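Local coordinates for protein thiamine pyrophosphokinase (Bacillus subtilis, PDB 3LM8) that catalyses the ATP-dependent conversion of thiamine to thiamine diphosphate, with release of AMP, and takes part in thiamine salvage, at residues Y144-D149 with L207-S212. The protein carries 1 engineered substitution. Residues are numbered along the deposited sequence; the frame is centred on the assembly and turned at random.
Sequences YDIEKD and LIMIRS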
loop_
_atom_site.group_PDB
_atom_site.type_symbol
_atom_site.label_atom_id
_atom_site.label_comp_id
_atom_site.label_asym_id
_atom_site.label_seq_id
_atom_site.Cartn_x
_atom_site.Cartn_y
_atom_site.Cartn_z
ATOM N N TYR A 144 -18.434 1.915 0.633
ATOM C CA TYR A 144 -17.394 2.942 0.591
ATOM C C TYR A 144 -17.526 4.025 -0.489
ATOM O O TYR A 144 -18.019 3.778 -1.593
ATOM C CB TYR A 144 -16.038 2.245 0.439
ATOM C CG TYR A 144 -15.898 0.994 1.282
ATOM C CD1 TYR A 144 -15.394 1.053 2.580
ATOM C CD2 TYR A 144 -16.310 -0.253 0.787
ATOM C CE1 TYR A 144 -15.299 -0.097 3.374
ATOM C CE2 TYR A 144 -16.224 -1.411 1.567
ATOM C CZ TYR A 144 -15.716 -1.325 2.863
ATOM O OH TYR A 144 -15.623 -2.460 3.645
ATOM N N ASP A 145 -17.059 5.226 -0.149
ATOM C CA ASP A 145 -17.081 6.381 -1.047
ATOM C C ASP A 145 -15.666 6.689 -1.528
ATOM O O ASP A 145 -14.701 6.475 -0.797
ATOM C CB ASP A 145 -17.585 7.630 -0.312
ATOM C CG ASP A 145 -19.097 7.686 -0.178
ATOM O OD1 ASP A 145 -19.572 8.466 0.680
ATOM O OD2 ASP A 145 -19.809 6.980 -0.932
ATOM N N ILE A 146 -15.545 7.189 -2.756
ATOM C CA ILE A 146 -14.250 7.605 -3.303
ATOM C C ILE A 146 -14.473 8.928 -4.009
ATOM O O ILE A 146 -15.587 9.257 -4.405
ATOM C CB ILE A 146 -13.638 6.628 -4.351
ATOM C CG1 ILE A 146 -14.628 6.363 -5.475
ATOM C CG2 ILE A 146 -13.199 5.337 -3.693
ATOM C CD1 ILE A 146 -14.046 5.476 -6.558
ATOM N N GLU A 147 -13.400 9.687 -4.159
ATOM C CA GLU A 147 -13.454 10.979 -4.826
ATOM C C GLU A 147 -12.714 10.807 -6.154
ATOM O O GLU A 147 -11.856 9.937 -6.272
ATOM C CB GLU A 147 -12.773 12.037 -3.947
ATOM C CG GLU A 147 -13.069 13.478 -4.338
ATOM C CD GLU A 147 -12.564 14.477 -3.307
ATOM O OE1 GLU A 147 -12.894 14.308 -2.112
ATOM O OE2 GLU A 147 -11.845 15.428 -3.692
ATOM N N LYS A 148 -13.068 11.602 -7.155
ATOM C CA LYS A 148 -12.399 11.506 -8.441
ATOM C C LYS A 148 -10.940 11.860 -8.229
ATOM O O LYS A 148 -10.623 12.739 -7.433
ATOM C CB LYS A 148 -13.018 12.473 -9.458
ATOM C CG LYS A 148 -12.294 12.481 -10.801
ATOM C CD LYS A 148 -13.105 13.161 -11.900
ATOM C CE LYS A 148 -14.325 12.345 -12.293
ATOM N NZ LYS A 148 -15.010 12.907 -13.495
ATOM N N ASP A 149 -10.050 11.169 -8.926
ATOM C CA ASP A 149 -8.633 11.453 -8.786
ATOM C C ASP A 149 -8.119 12.144 -10.039
ATOM O O ASP A 149 -8.107 11.566 -11.129
ATOM C CB ASP A 149 -7.849 10.166 -8.532
ATOM C CG ASP A 149 -6.410 10.433 -8.153
ATOM O OD1 ASP A 149 -5.743 9.500 -7.662
ATOM O OD2 ASP A 149 -5.945 11.575 -8.350
ATOM N N LEU A 207 -12.745 -7.460 -1.374
ATOM C CA LEU A 207 -12.561 -6.753 -2.629
ATOM C C LEU A 207 -11.253 -5.966 -2.661
ATOM O O LEU A 207 -10.833 -5.391 -1.651
ATOM C CB LEU A 207 -13.726 -5.803 -2.850
ATOM C CG LEU A 207 -13.787 -5.209 -4.249
ATOM C CD1 LEU A 207 -14.261 -6.296 -5.223
ATOM C CD2 LEU A 207 -14.733 -4.009 -4.265
ATOM N N ILE A 208 -10.606 -5.957 -3.822
ATOM C CA ILE A 208 -9.361 -5.217 -3.993
ATOM C C ILE A 208 -9.692 -4.039 -4.888
ATOM O O ILE A 208 -10.514 -4.164 -5.796
ATOM C CB ILE A 208 -8.273 -6.060 -4.692
ATOM C CG1 ILE A 208 -8.041 -7.355 -3.923
ATOM C CG2 ILE A 208 -6.954 -5.268 -4.752
ATOM C CD1 ILE A 208 -7.067 -8.299 -4.601
HETATM N N MSE A 209 -9.067 -2.897 -4.635
HETATM C CA MSE A 209 -9.313 -1.727 -5.458
HETATM C C MSE A 209 -8.010 -1.138 -5.938
HETATM O O MSE A 209 -7.169 -0.730 -5.143
HETATM C CB MSE A 209 -10.077 -0.654 -4.688
HETATM C CG MSE A 209 -10.287 0.641 -5.494
HETATM SE SE MSE A 209 -10.983 2.141 -4.465
HETATM C CE MSE A 209 -12.739 2.300 -5.233
ATOM N N ILE A 210 -7.846 -1.103 -7.250
ATOM C CA ILE A 210 -6.650 -0.541 -7.842
ATOM C C ILE A 210 -7.023 0.751 -8.553
ATOM O O ILE A 210 -7.863 0.761 -9.452
ATOM C CB ILE A 210 -6.015 -1.489 -8.891
ATOM C CG1 ILE A 210 -5.673 -2.838 -8.257
ATOM C CG2 ILE A 210 -4.771 -0.831 -9.500
ATOM C CD1 ILE A 210 -6.875 -3.715 -8.004
ATOM N N ARG A 211 -6.418 1.846 -8.125
ATOM C CA ARG A 211 -6.651 3.124 -8.766
ATOM C C ARG A 211 -5.320 3.362 -9.474
ATOM O O ARG A 211 -4.253 3.276 -8.856
ATOM C CB ARG A 211 -6.978 4.181 -7.715
ATOM C CG ARG A 211 -8.132 3.708 -6.820
ATOM C CD ARG A 211 -8.720 4.816 -5.986
ATOM N NE ARG A 211 -9.185 5.915 -6.829
ATOM C CZ ARG A 211 -9.856 6.973 -6.381
ATOM N NH1 ARG A 211 -10.146 7.079 -5.086
ATOM N NH2 ARG A 211 -10.229 7.931 -7.226
ATOM N N SER A 212 -5.380 3.598 -10.783
ATOM C CA SER A 212 -4.169 3.785 -11.563
ATOM C C SER A 212 -4.204 4.847 -12.647
ATOM O O SER A 212 -5.183 5.579 -12.804
ATOM C CB SER A 212 -3.751 2.447 -12.175
ATOM O OG SER A 212 -4.878 1.661 -12.509
#
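Ile146 meets selenomethionine Met209 tip to tip, with CG2 of Ile146 3.4 Å from CE of Met209. Met209 extends from its strand with CG anti to the backbone N (chi1 176°). It bends at chi3, and its methyl reaches CG2 and CD1 of Ile146. Ile146 and Arg211 run alongside each other, pointing opposite ways. CD1 of Ile146 lies over one face of the guanidinium, and its CB is 3.6 Å from Arg211 NH1. This is the beta sandwich of the thiamine-binding domain: strand 142-147 edges the four-stranded antiparallel sheet, and 207-212 lies in the larger mixed sheet facing it. Their segments run nearly parallel, with axes 11.6 Å apart, so side chains rather than backbone pairing join them. At Glu147 the backbone O accepts a nearly straight hydrogen bond of 2.8 Å from Arg211 NH2. The oxygen lies close to the guanidinium plane, at its edge. Replacing Arg211 with an alanine would probably leave this carbonyl without its donor and Ile146 without the flat group beneath CD1. Asp149 CB approaches Arg211 NH2 obliquely, at 3.5 Å. Asp149 OD1 stays 4.8 Å from Arg211 NH2, beyond a salt bridge, though the opposite charges probably attract. Asp149 OD2 accepts a hydrogen bond from Asn151 N.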